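Local coordinates for protein Abbfa_003403 (Acinetobacter baumannii, PDB 4ZXH) that is a four-domain nonribosomal peptide synthetase that probably adenylates an amino acid, carries it on a phosphopantetheine arm, condenses it and releases the product, at residues C758-Y763 with S772-I777; I783-P788 with L861-R866; M1081-H1086 with A1308-I1313; P1261-K1266 with D1314-I1319. All blocks are in the same frame, centred on the assembly; numbering follows the deposited sequence.

In the fold
Along the chain the four contacts fall into two pairs in different domains. Contacts 1 and 2 come first, in the adenylation part, with centres 10 Å apart; they share a mixed sheet in which strands 773-777 and 787-788 are neighbours, and contact 2 connects that sheet to the antiparallel one containing 861-863. Contacts 3 and 4 lie in the thioesterase domain, 11 Å apart between centres; both use helix 1303-1316, and their segments alternate in sequence. Contacts 1 and 4 are 82 Å apart between centres and on opposite sides of the chain's centre; the two pairs thus lie in different domains, adenylation and thioesterase, far apart as expected of a multidomain synthetase.

Contact 1 (C758-Y763 with S772-I777); sequences CLWNVY and SSAARI
Strands 758-763 and 773-777 form an antiparallel beta hairpin in the large mixed sheet of the adenylation domain, with Asn761 facing Ala775 as a hydrogen-bonded pair and a classic beta bulge at the loop end. Backbone bonds set the register: Asn761 N donates to Ala775 O at 2.9 Å, and Ala775 N returns a nearly straight bond (169°) to Asn761 O. At the bulge, Tyr763 O accepts from both Ser772 N and Ser773 N, the latter at 3.0 Å, so Ser772 and Ser773 together face the single residue Tyr763. Ser773 OG turns to Leu785 O for its hydrogen bond, while Ser772 OG pairs with Thr768. Small residues suit the apolar contacts on the face shared by Trp760, Val762 and Ala774: the Ala774 methyl leaves room for Val762 CG2, 4.0 Å from its CB, and for the indole beside it. Helix 641-655 packs against this face through Arg654 and Leu655. On the opposite face Ile777 CG1 lies 3.8 Å from Asn761 CB. A further interaction joins Arg776 to the indole. Its CB sits over the six-membered ring of Trp760, 4.0 Å from the centroid, as a CH-pi contact. A bend at chi3 (-64°) then folds the head back, and Trp760 CZ2 ends over one face of the guanidinium, 3.6 Å from Arg776 NH2, with the two planes 56° apart.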
loop_
_atom_site.group_PDB
_atom_site.type_symbol
_atom_site.label_atom_id
_atom_site.label_comp_id
_atom_site.label_asym_id
_atom_site.label_seq_id
_atom_site.Cartn_x
_atom_site.Cartn_y
_atom_site.Cartn_z
ATOM N N CYS A 758 -12.510 2.260 31.416
ATOM C CA CYS A 758 -11.501 3.291 31.193
ATOM C C CYS A 758 -10.193 2.631 30.733
ATOM O O CYS A 758 -9.733 1.657 31.333
ATOM C CB CYS A 758 -11.281 4.113 32.466
ATOM S SG CYS A 758 -10.089 5.486 32.332
ATOM N N LEU A 759 -9.601 3.152 29.663
ATOM C CA LEU A 759 -8.360 2.596 29.130
ATOM C C LEU A 759 -7.229 3.631 29.143
ATOM O O LEU A 759 -7.375 4.721 28.585
ATOM C CB LEU A 759 -8.592 2.079 27.704
ATOM C CG LEU A 759 -7.438 1.376 26.982
ATOM C CD1 LEU A 759 -6.887 0.203 27.802
ATOM C CD2 LEU A 759 -7.886 0.901 25.619
ATOM N N TRP A 760 -6.109 3.303 29.787
ATOM C CA TRP A 760 -4.907 4.126 29.686
ATOM C C TRP A 760 -3.850 3.446 28.825
ATOM O O TRP A 760 -3.493 2.291 29.076
ATOM C CB TRP A 760 -4.329 4.413 31.060
ATOM C CG TRP A 760 -5.208 5.264 31.921
ATOM C CD1 TRP A 760 -6.156 4.837 32.814
ATOM C CD2 TRP A 760 -5.215 6.693 31.983
ATOM N NE1 TRP A 760 -6.756 5.916 33.416
ATOM C CE2 TRP A 760 -6.202 7.067 32.919
ATOM C CE3 TRP A 760 -4.491 7.695 31.327
ATOM C CZ2 TRP A 760 -6.480 8.400 33.219
ATOM C CZ3 TRP A 760 -4.766 9.016 31.626
ATOM C CH2 TRP A 760 -5.754 9.357 32.565
ATOM N N ASN A 761 -3.366 4.141 27.795
ATOM C CA ASN A 761 -2.142 3.701 27.126
ATOM C C ASN A 761 -0.987 4.413 27.798
ATOM O O ASN A 761 -0.993 5.630 27.946
ATOM C CB ASN A 761 -2.151 3.987 25.632
ATOM C CG ASN A 761 -0.873 3.532 24.943
ATOM O OD1 ASN A 761 -0.327 2.469 25.251
ATOM N ND2 ASN A 761 -0.371 4.356 24.022
ATOM N N VAL A 762 0.003 3.648 28.221
ATOM C CA VAL A 762 0.953 4.163 29.176
ATOM C C VAL A 762 2.376 3.719 28.777
ATOM O O VAL A 762 2.571 2.623 28.232
ATOM C CB VAL A 762 0.529 3.714 30.601
ATOM C CG1 VAL A 762 0.838 2.259 30.845
ATOM C CG2 VAL A 762 1.144 4.585 31.649
ATOM N N TYR A 763 3.357 4.599 28.982
ATOM C CA TYR A 763 4.691 4.412 28.400
ATOM C C TYR A 763 5.819 4.929 29.301
ATOM O O TYR A 763 5.636 5.868 30.095
ATOM C CB TYR A 763 4.780 5.097 27.019
ATOM C CG TYR A 763 6.196 5.288 26.496
ATOM C CD1 TYR A 763 6.800 4.324 25.708
ATOM C CD2 TYR A 763 6.931 6.444 26.793
ATOM C CE1 TYR A 763 8.104 4.490 25.238
ATOM C CE2 TYR A 763 8.236 6.616 26.331
ATOM C CZ TYR A 763 8.812 5.635 25.554
ATOM O OH TYR A 763 10.095 5.791 25.088
ATOM N N SER A 772 6.323 7.109 32.156
ATOM C CA SER A 772 6.666 8.528 32.084
ATOM C C SER A 772 5.614 9.360 31.342
ATOM O O SER A 772 5.552 10.578 31.518
ATOM C CB SER A 772 8.030 8.725 31.421
ATOM O OG SER A 772 9.087 8.576 32.356
ATOM N N SER A 773 4.802 8.714 30.511
ATOM C CA SER A 773 3.655 9.389 29.920
ATOM C C SER A 773 2.445 8.471 29.934
ATOM O O SER A 773 2.576 7.255 30.125
ATOM C CB SER A 773 3.953 9.864 28.494
ATOM O OG SER A 773 4.116 8.774 27.611
ATOM N N ALA A 774 1.271 9.062 29.727
ATOM C CA ALA A 774 0.013 8.351 29.882
ATOM C C ALA A 774 -1.118 9.016 29.094
ATOM O O ALA A 774 -1.365 10.209 29.231
ATOM C CB ALA A 774 -0.345 8.261 31.344
ATOM N N ALA A 775 -1.798 8.217 28.282
ATOM C CA ALA A 775 -2.872 8.668 27.412
ATOM C C ALA A 775 -4.228 8.045 27.794
ATOM O O ALA A 775 -4.369 6.821 27.797
ATOM C CB ALA A 775 -2.527 8.327 25.960
ATOM N N ARG A 776 -5.225 8.869 28.112
ATOM C CA ARG A 776 -6.586 8.352 28.262
ATOM C C ARG A 776 -7.156 8.103 26.865
ATOM O O ARG A 776 -7.520 9.041 26.147
ATOM C CB ARG A 776 -7.492 9.312 29.057
ATOM C CG ARG A 776 -8.870 8.718 29.424
ATOM C CD ARG A 776 -9.854 9.766 29.966
ATOM N NE ARG A 776 -9.417 10.360 31.231
ATOM C CZ ARG A 776 -9.788 9.929 32.438
ATOM N NH1 ARG A 776 -10.615 8.895 32.561
ATOM N NH2 ARG A 776 -9.331 10.532 33.533
ATOM N N ILE A 777 -7.218 6.833 26.481
ATOM C CA ILE A 777 -7.735 6.431 25.179
ATOM C C ILE A 777 -9.260 6.396 25.166
ATOM O O ILE A 777 -9.872 5.655 25.936
ATOM C CB ILE A 777 -7.214 5.041 24.769
ATOM C CG1 ILE A 777 -5.676 5.021 24.749
ATOM C CG2 ILE A 777 -7.806 4.628 23.423
ATOM C CD1 ILE A 777 -5.042 6.166 23.970
#

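Contact 2 (I783-P788 with L861-R866)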
loop_
_atom_site.group_PDB
_atom_site.type_symbol
_atom_site.label_atom_id
_atom_site.label_comp_id
_atom_site.label_asym_id
_atom_site.label_seq_id
_atom_site.Cartn_x
_atom_site.Cartn_y
_atom_site.Cartn_z
ATOM N N ILE A 783 -4.555 7.346 18.898
ATOM C CA ILE A 783 -3.629 6.739 19.850
ATOM C C ILE A 783 -2.254 7.402 19.797
ATOM O O ILE A 783 -1.659 7.535 18.727
ATOM C CB ILE A 783 -3.469 5.229 19.580
ATOM C CG1 ILE A 783 -4.826 4.535 19.652
ATOM C CG2 ILE A 783 -2.506 4.601 20.561
ATOM C CD1 ILE A 783 -4.786 3.102 19.179
ATOM N N ASP A 784 -1.757 7.815 20.959
ATOM C CA ASP A 784 -0.458 8.480 21.068
ATOM C C ASP A 784 0.135 8.178 22.442
ATOM O O ASP A 784 -0.506 7.509 23.253
ATOM C CB ASP A 784 -0.586 10.004 20.864
ATOM C CG ASP A 784 -1.679 10.637 21.739
ATOM O OD1 ASP A 784 -2.856 10.209 21.657
ATOM O OD2 ASP A 784 -1.347 11.536 22.547
ATOM N N LEU A 785 1.340 8.691 22.709
ATOM C CA LEU A 785 2.017 8.478 23.990
ATOM C C LEU A 785 1.385 9.296 25.109
ATOM O O LEU A 785 1.709 9.109 26.280
ATOM C CB LEU A 785 3.503 8.809 23.876
ATOM C CG LEU A 785 4.266 7.952 22.864
ATOM C CD1 LEU A 785 5.712 8.407 22.724
ATOM C CD2 LEU A 785 4.212 6.513 23.265
ATOM N N GLY A 786 0.477 10.195 24.755
ATOM C CA GLY A 786 -0.283 10.911 25.759
ATOM C C GLY A 786 0.460 11.979 26.532
ATOM O O GLY A 786 1.441 12.547 26.058
ATOM N N GLU A 787 -0.029 12.246 27.737
ATOM C CA GLU A 787 0.469 13.317 28.586
ATOM C C GLU A 787 1.611 12.848 29.489
ATOM O O GLU A 787 1.567 11.744 30.032
ATOM C CB GLU A 787 -0.675 13.853 29.443
ATOM C CG GLU A 787 -1.803 14.533 28.669
ATOM C CD GLU A 787 -2.933 14.996 29.589
ATOM O OE1 GLU A 787 -3.400 14.176 30.414
ATOM O OE2 GLU A 787 -3.353 16.172 29.493
ATOM N N PRO A 788 2.635 13.695 29.664
ATOM C CA PRO A 788 3.749 13.420 30.590
ATOM C C PRO A 788 3.307 13.458 32.050
ATOM O O PRO A 788 2.476 14.290 32.417
ATOM C CB PRO A 788 4.743 14.563 30.318
ATOM C CG PRO A 788 4.234 15.279 29.092
ATOM C CD PRO A 788 2.769 15.000 28.996
ATOM N N LEU A 861 2.669 13.091 20.740
ATOM C CA LEU A 861 3.810 12.256 20.402
ATOM C C LEU A 861 3.335 10.882 19.977
ATOM O O LEU A 861 2.592 10.238 20.704
ATOM C CB LEU A 861 4.750 12.113 21.594
ATOM C CG LEU A 861 5.319 13.392 22.183
ATOM C CD1 LEU A 861 6.242 13.004 23.310
ATOM C CD2 LEU A 861 6.059 14.161 21.106
ATOM N N THR A 862 3.762 10.414 18.814
ATOM C CA THR A 862 3.468 9.037 18.458
ATOM C C THR A 862 4.776 8.269 18.346
ATOM O O THR A 862 5.841 8.848 18.078
ATOM C CB THR A 862 2.638 8.916 17.150
ATOM O OG1 THR A 862 3.370 9.429 16.029
ATOM C CG2 THR A 862 1.344 9.681 17.288
ATOM N N HIS A 863 4.672 6.963 18.570
ATOM C CA HIS A 863 5.816 6.090 18.763
ATOM C C HIS A 863 6.011 5.230 17.529
ATOM O O HIS A 863 5.041 4.779 16.925
ATOM C CB HIS A 863 5.585 5.232 19.991
ATOM C CG HIS A 863 6.812 4.561 20.502
ATOM N ND1 HIS A 863 7.340 3.432 19.914
ATOM C CD2 HIS A 863 7.598 4.836 21.569
ATOM C CE1 HIS A 863 8.405 3.047 20.598
ATOM N NE2 HIS A 863 8.593 3.890 21.596
ATOM N N HIS A 864 7.263 5.025 17.138
ATOM C CA HIS A 864 7.582 4.346 15.886
ATOM C C HIS A 864 8.832 3.517 16.120
ATOM O O HIS A 864 9.617 3.240 15.198
ATOM C CB HIS A 864 7.790 5.366 14.775
ATOM C CG HIS A 864 6.602 6.254 14.546
ATOM N ND1 HIS A 864 5.668 6.013 13.557
ATOM C CD2 HIS A 864 6.183 7.369 15.195
ATOM C CE1 HIS A 864 4.739 6.952 13.595
ATOM N NE2 HIS A 864 5.027 7.787 14.580
ATOM N N GLY A 865 8.930 3.052 17.362
ATOM C CA GLY A 865 10.163 3.112 18.118
ATOM C C GLY A 865 11.367 2.306 17.774
ATOM O O GLY A 865 11.310 1.393 16.958
ATOM N N ARG A 866 12.459 2.711 18.410
ATOM C CA ARG A 866 13.748 2.035 18.369
ATOM C C ARG A 866 14.494 2.398 17.056
ATOM O O ARG A 866 14.339 1.752 16.028
ATOM C CB ARG A 866 13.529 0.534 18.568
ATOM C CG ARG A 866 14.649 -0.295 19.206
ATOM C CD ARG A 866 15.505 0.330 20.271
ATOM N NE ARG A 866 14.786 0.784 21.451
ATOM C CZ ARG A 866 15.371 1.436 22.459
ATOM N NH1 ARG A 866 16.684 1.690 22.430
ATOM N NH2 ARG A 866 14.639 1.831 23.502
#
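Leu861 O receives the backbone N-H of Leu785 at 2.8 Å in an almost perfectly straight bond (179°), nearly along the C=O axis. Beside this bond Thr862 CG2 lies 4.1 Å from Asp784 CB. Asp784 itself is folded into an Asx turn. Its CG stands between the backbone N and the carbonyl carbon (chi1 51°), a position from which OD2 meets Gly786 N at 3.2 Å, from above the carboxylate plane. Gly786, with its positive phi, lets the chain turn here before strand 787-788 begins. The loop at Leu785, leading into 787-788 at the edge of the large mixed sheet of the adenylation domain, is thereby bonded to strand 861-863, which pairs with 846-855 in the antiparallel sheet. Leu785 fills the junction with its branched end. CD1 reaches Leu861 CB at 4.0 Å, the two side chains crossing at about a right angle, and CD2 lies 3.8 Å from His863 CB. The imidazole of His863 also meets the ring of Tyr763, their planes inclined at about 60°. Asn761 ND2 donates to Asp784 O, tying the turn to the preceding hairpin. Thr862 points its CB away from the junction, and its OG1 shares a hydrogen bond with His864 NE2 at 2.7 Å, with either as donor, and is also hydrogen-bonded to Arg856 NE.

Contact 3 (M1081-H1086 with A1308-I1313); sequences MELSRH and AVAQTI
Leu1083 and Val1309 cross at about a right angle, with CD1 of the leucine 4.0 Å from CG1 of the valine. The leucine's CG lies opposite its own backbone N (chi1 171°), which carries the branched end across to helix 1303-1316. There the same CD1 also meets Ala1310 CB at 4.1 Å and, more loosely, Ile1313 CD1 at 4.4 Å. One methyl thus lies among three apolar side chains. One turn further on, His1086 points its CB at the Ala1310 methyl, 3.8 Å away. A side chain as small as alanine suits this spot, because the backbone carbonyl of His1086 is close too. The imidazole is directed to its own helix, where NE2 donates to Glu1082 OE2 at 2.6 Å on the anti side, somewhat out of the carboxylate plane. Glu1082 OE1 takes Arg1085 NH1 in a salt bridge of 2.9 Å and Arg994 in another, while Arg1085 also pairs with Glu987 of helix 977-990. Between the two segments the axes approach to 8.8 Å and cross at -57°. This is helix-on-helix packing within the alpha/beta-hydrolase fold of the thioesterase domain, on a short helix whose charged side meets residues of the neighbouring carrier domain.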
loop_
_atom_site.group_PDB
_atom_site.type_symbol
_atom_site.label_atom_id
_atom_site.label_comp_id
_atom_site.label_asym_id
_atom_site.label_seq_id
_atom_site.Cartn_x
_atom_site.Cartn_y
_atom_site.Cartn_z
ATOM N N MET A 1081 -0.518 -23.944 -28.148
ATOM C CA MET A 1081 0.235 -22.773 -27.717
ATOM C C MET A 1081 1.733 -22.960 -27.947
ATOM O O MET A 1081 2.355 -22.161 -28.634
ATOM C CB MET A 1081 -0.023 -22.444 -26.257
ATOM C CG MET A 1081 -1.476 -22.248 -25.928
ATOM S SD MET A 1081 -1.724 -21.743 -24.197
ATOM C CE MET A 1081 -1.454 -19.978 -24.421
ATOM N N GLU A 1082 2.312 -24.019 -27.408
ATOM C CA GLU A 1082 3.755 -24.174 -27.530
ATOM C C GLU A 1082 4.137 -24.307 -29.010
ATOM O O GLU A 1082 5.115 -23.694 -29.450
ATOM C CB GLU A 1082 4.258 -25.362 -26.704
ATOM C CG GLU A 1082 5.763 -25.564 -26.734
ATOM C CD GLU A 1082 6.590 -24.382 -26.131
ATOM O OE1 GLU A 1082 6.175 -23.738 -25.138
ATOM O OE2 GLU A 1082 7.676 -24.090 -26.669
ATOM N N LEU A 1083 3.348 -25.056 -29.784
ATOM C CA LEU A 1083 3.581 -25.177 -31.226
ATOM C C LEU A 1083 3.609 -23.817 -31.923
ATOM O O LEU A 1083 4.459 -23.568 -32.785
ATOM C CB LEU A 1083 2.516 -26.049 -31.880
ATOM C CG LEU A 1083 2.522 -26.091 -33.411
ATOM C CD1 LEU A 1083 3.689 -26.912 -33.968
ATOM C CD2 LEU A 1083 1.185 -26.594 -33.931
ATOM N N SER A 1084 2.689 -22.936 -31.533
ATOM C CA SER A 1084 2.561 -21.631 -32.159
ATOM C C SER A 1084 3.815 -20.772 -31.916
ATOM O O SER A 1084 4.141 -19.907 -32.730
ATOM C CB SER A 1084 1.320 -20.916 -31.641
ATOM O OG SER A 1084 1.632 -20.115 -30.508
ATOM N N ARG A 1085 4.521 -21.021 -30.811
ATOM C CA ARG A 1085 5.676 -20.199 -30.461
ATOM C C ARG A 1085 6.840 -20.450 -31.412
ATOM O O ARG A 1085 7.731 -19.632 -31.522
ATOM C CB ARG A 1085 6.100 -20.444 -29.004
ATOM C CG ARG A 1085 4.977 -20.142 -27.997
ATOM C CD ARG A 1085 5.385 -20.240 -26.549
ATOM N NE ARG A 1085 4.260 -19.882 -25.673
ATOM C CZ ARG A 1085 3.559 -20.741 -24.922
ATOM N NH1 ARG A 1085 3.848 -22.034 -24.916
ATOM N NH2 ARG A 1085 2.556 -20.310 -24.171
ATOM N N HIS A 1086 6.810 -21.559 -32.140
ATOM C CA HIS A 1086 7.920 -21.886 -33.027
ATOM C C HIS A 1086 7.554 -21.880 -34.492
ATOM O O HIS A 1086 8.418 -22.102 -35.339
ATOM C CB HIS A 1086 8.494 -23.252 -32.656
ATOM C CG HIS A 1086 8.772 -23.393 -31.197
ATOM N ND1 HIS A 1086 9.862 -22.806 -30.592
ATOM C CD2 HIS A 1086 8.078 -24.009 -30.214
ATOM C CE1 HIS A 1086 9.834 -23.066 -29.297
ATOM N NE2 HIS A 1086 8.763 -23.796 -29.043
ATOM N N ALA A 1308 10.746 -29.251 -33.767
ATOM C CA ALA A 1308 10.997 -29.992 -34.997
ATOM C C ALA A 1308 9.693 -30.176 -35.775
ATOM O O ALA A 1308 9.688 -30.267 -37.001
ATOM C CB ALA A 1308 11.644 -31.328 -34.693
ATOM N N VAL A 1309 8.578 -30.192 -35.060
ATOM C CA VAL A 1309 7.271 -30.281 -35.710
ATOM C C VAL A 1309 6.955 -29.004 -36.479
ATOM O O VAL A 1309 6.563 -29.058 -37.642
ATOM C CB VAL A 1309 6.158 -30.547 -34.688
ATOM C CG1 VAL A 1309 4.810 -30.502 -35.363
ATOM C CG2 VAL A 1309 6.398 -31.878 -34.002
ATOM N N ALA A 1310 7.133 -27.860 -35.823
ATOM C CA ALA A 1310 6.926 -26.559 -36.459
ATOM C C ALA A 1310 7.774 -26.425 -37.701
ATOM O O ALA A 1310 7.279 -26.007 -38.757
ATOM C CB ALA A 1310 7.240 -25.411 -35.488
ATOM N N GLN A 1311 9.054 -26.778 -37.577
ATOM C CA GLN A 1311 9.971 -26.693 -38.710
ATOM C C GLN A 1311 9.482 -27.556 -39.860
ATOM O O GLN A 1311 9.572 -27.152 -41.010
ATOM C CB GLN A 1311 11.375 -27.110 -38.297
ATOM C CG GLN A 1311 12.132 -26.067 -37.493
ATOM C CD GLN A 1311 12.696 -24.976 -38.365
ATOM O OE1 GLN A 1311 12.191 -23.861 -38.381
ATOM N NE2 GLN A 1311 13.747 -25.295 -39.109
ATOM N N THR A 1312 8.948 -28.735 -39.548
ATOM C CA THR A 1312 8.468 -29.644 -40.584
ATOM C C THR A 1312 7.291 -29.031 -41.317
ATOM O O THR A 1312 7.227 -29.075 -42.544
ATOM C CB THR A 1312 8.061 -30.987 -40.004
ATOM O OG1 THR A 1312 9.228 -31.659 -39.512
ATOM C CG2 THR A 1312 7.416 -31.832 -41.059
ATOM N N ILE A 1313 6.376 -28.437 -40.558
ATOM C CA ILE A 1313 5.217 -27.763 -41.135
ATOM C C ILE A 1313 5.656 -26.608 -42.011
ATOM O O ILE A 1313 5.171 -26.463 -43.131
ATOM C CB ILE A 1313 4.257 -27.232 -40.052
ATOM C CG1 ILE A 1313 3.625 -28.387 -39.286
ATOM C CG2 ILE A 1313 3.183 -26.323 -40.652
ATOM C CD1 ILE A 1313 2.722 -27.937 -38.163
#

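Contact 4 (P1261-K1266 with D1314-I1319)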
loop_
_atom_site.group_PDB
_atom_site.type_symbol
_atom_site.label_atom_id
_atom_site.label_comp_id
_atom_site.label_asym_id
_atom_site.label_seq_id
_atom_site.Cartn_x
_atom_site.Cartn_y
_atom_site.Cartn_z
ATOM N N PRO A 1261 -4.287 -33.568 -49.884
ATOM C CA PRO A 1261 -2.851 -33.413 -49.629
ATOM C C PRO A 1261 -2.590 -33.338 -48.118
ATOM O O PRO A 1261 -3.026 -32.400 -47.454
ATOM C CB PRO A 1261 -2.511 -32.102 -50.338
ATOM C CG PRO A 1261 -3.785 -31.334 -50.326
ATOM C CD PRO A 1261 -4.907 -32.327 -50.377
ATOM N N ILE A 1262 -1.908 -34.343 -47.582
ATOM C CA ILE A 1262 -1.778 -34.500 -46.136
ATOM C C ILE A 1262 -0.334 -34.599 -45.683
ATOM O O ILE A 1262 0.470 -35.306 -46.292
ATOM C CB ILE A 1262 -2.521 -35.766 -45.652
ATOM C CG1 ILE A 1262 -4.027 -35.603 -45.820
ATOM C CG2 ILE A 1262 -2.205 -36.067 -44.199
ATOM C CD1 ILE A 1262 -4.778 -36.859 -45.513
ATOM N N LEU A 1263 -0.010 -33.890 -44.610
ATOM C CA LEU A 1263 1.248 -34.101 -43.903
ATOM C C LEU A 1263 0.943 -34.801 -42.587
ATOM O O LEU A 1263 0.270 -34.225 -41.716
ATOM C CB LEU A 1263 1.979 -32.777 -43.654
ATOM C CG LEU A 1263 3.195 -32.823 -42.727
ATOM C CD1 LEU A 1263 4.278 -33.672 -43.346
ATOM C CD2 LEU A 1263 3.714 -31.417 -42.440
ATOM N N LEU A 1264 1.408 -36.044 -42.448
ATOM C CA LEU A 1264 1.224 -36.776 -41.195
ATOM C C LEU A 1264 2.521 -36.861 -40.397
ATOM O O LEU A 1264 3.482 -37.500 -40.827
ATOM C CB LEU A 1264 0.685 -38.177 -41.464
ATOM C CG LEU A 1264 0.614 -39.101 -40.244
ATOM C CD1 LEU A 1264 -0.342 -38.581 -39.217
ATOM C CD2 LEU A 1264 0.227 -40.501 -40.668
ATOM N N VAL A 1265 2.545 -36.199 -39.245
ATOM C CA VAL A 1265 3.712 -36.212 -38.371
ATOM C C VAL A 1265 3.523 -37.297 -37.314
ATOM O O VAL A 1265 2.623 -37.209 -36.475
ATOM C CB VAL A 1265 3.935 -34.830 -37.688
ATOM C CG1 VAL A 1265 5.108 -34.878 -36.741
ATOM C CG2 VAL A 1265 4.160 -33.733 -38.734
ATOM N N LYS A 1266 4.348 -38.335 -37.359
ATOM C CA LYS A 1266 4.176 -39.441 -36.432
ATOM C C LYS A 1266 5.149 -39.359 -35.266
ATOM O O LYS A 1266 6.356 -39.153 -35.442
ATOM C CB LYS A 1266 4.340 -40.775 -37.152
ATOM C CG LYS A 1266 4.322 -41.965 -36.216
ATOM C CD LYS A 1266 4.176 -43.265 -36.975
ATOM C CE LYS A 1266 4.345 -44.449 -36.041
ATOM N NZ LYS A 1266 4.744 -45.670 -36.819
ATOM N N ASP A 1314 6.585 -25.795 -41.514
ATOM C CA ASP A 1314 7.037 -24.624 -42.268
ATOM C C ASP A 1314 7.820 -24.993 -43.539
ATOM O O ASP A 1314 7.706 -24.313 -44.566
ATOM C CB ASP A 1314 7.875 -23.705 -41.378
ATOM C CG ASP A 1314 7.010 -22.804 -40.476
ATOM O OD1 ASP A 1314 5.835 -22.513 -40.831
ATOM O OD2 ASP A 1314 7.516 -22.377 -39.406
ATOM N N GLN A 1315 8.598 -26.070 -43.483
ATOM C CA GLN A 1315 9.347 -26.515 -44.658
ATOM C C GLN A 1315 8.452 -27.202 -45.700
ATOM O O GLN A 1315 8.709 -27.126 -46.901
ATOM C CB GLN A 1315 10.479 -27.452 -44.240
ATOM C CG GLN A 1315 11.501 -26.796 -43.313
ATOM C CD GLN A 1315 12.549 -27.779 -42.800
ATOM O OE1 GLN A 1315 12.404 -28.993 -42.949
ATOM N NE2 GLN A 1315 13.612 -27.253 -42.200
ATOM N N MET A 1316 7.394 -27.860 -45.234
ATOM C CA MET A 1316 6.467 -28.561 -46.118
ATOM C C MET A 1316 5.485 -27.588 -46.797
ATOM O O MET A 1316 5.086 -27.795 -47.947
ATOM C CB MET A 1316 5.718 -29.630 -45.324
ATOM C CG MET A 1316 4.811 -30.553 -46.133
ATOM S SD MET A 1316 5.619 -31.562 -47.407
ATOM C CE MET A 1316 7.135 -32.071 -46.544
ATOM N N TYR A 1317 5.116 -26.524 -46.082
ATOM C CA TYR A 1317 4.201 -25.495 -46.583
ATOM C C TYR A 1317 4.797 -24.097 -46.449
ATOM O O TYR A 1317 4.346 -23.309 -45.616
ATOM C CB TYR A 1317 2.860 -25.543 -45.835
ATOM C CG TYR A 1317 2.133 -26.867 -45.956
ATOM C CD1 TYR A 1317 1.423 -27.189 -47.114
ATOM C CD2 TYR A 1317 2.157 -27.796 -44.917
ATOM C CE1 TYR A 1317 0.759 -28.397 -47.237
ATOM C CE2 TYR A 1317 1.501 -29.008 -45.028
ATOM C CZ TYR A 1317 0.800 -29.302 -46.188
ATOM O OH TYR A 1317 0.141 -30.504 -46.297
ATOM N N PRO A 1318 5.795 -23.775 -47.284
ATOM C CA PRO A 1318 6.470 -22.472 -47.209
ATOM C C PRO A 1318 5.528 -21.302 -47.439
ATOM O O PRO A 1318 4.489 -21.455 -48.082
ATOM C CB PRO A 1318 7.507 -22.530 -48.342
ATOM C CG PRO A 1318 7.594 -23.955 -48.742
ATOM C CD PRO A 1318 6.265 -24.574 -48.425
ATOM N N ILE A 1319 5.903 -20.150 -46.900
ATOM C CA ILE A 1319 5.238 -18.889 -47.183
ATOM C C ILE A 1319 6.321 -17.842 -47.395
ATOM O O ILE A 1319 7.284 -17.785 -46.627
ATOM C CB ILE A 1319 4.289 -18.450 -46.042
ATOM C CG1 ILE A 1319 5.047 -18.353 -44.714
ATOM C CG2 ILE A 1319 3.131 -19.421 -45.906
ATOM C CD1 ILE A 1319 4.227 -17.805 -43.580
#
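Leu1263 carries this contact with two parts of its side chain, CD2 reaching Met1316 and CB reaching Tyr1317. With CG trans to the backbone N (chi1 170°), the leucine extends from its strand toward the end of helix 1303-1316, and CD2 lies 3.9 Å from Met1316 CB. In the methionine, chi1 (-174°) sets CG over one face of the Tyr1317 ring, and bends at chi2 and chi3 then turn the thioether end. A flexible, unbranched chain suits this exposed helix end. The pieces belong to the alpha/beta-hydrolase core of the thioesterase domain, where strand 1262-1267 runs in the central sheet between strands 1157-1163 and 1288-1293, and the C-terminal helix packs against it. Tyr1317 is the first residue to leave helical geometry. Its chi1 of -60° sends the ring back to the sheet, so that CE2 comes 4.0 Å from Leu1263 CB. The hydroxyl reaches further along the strand, with OH 3.8 Å from Leu1263 N and 3.9 Å from Pro1261 O, distances of packing, not of bonding. Phe1132 and Val1161 also meet the tyrosine. Beyond the ring, Arg1091 bonds to Tyr1317 O and forms a salt bridge with Asp1314.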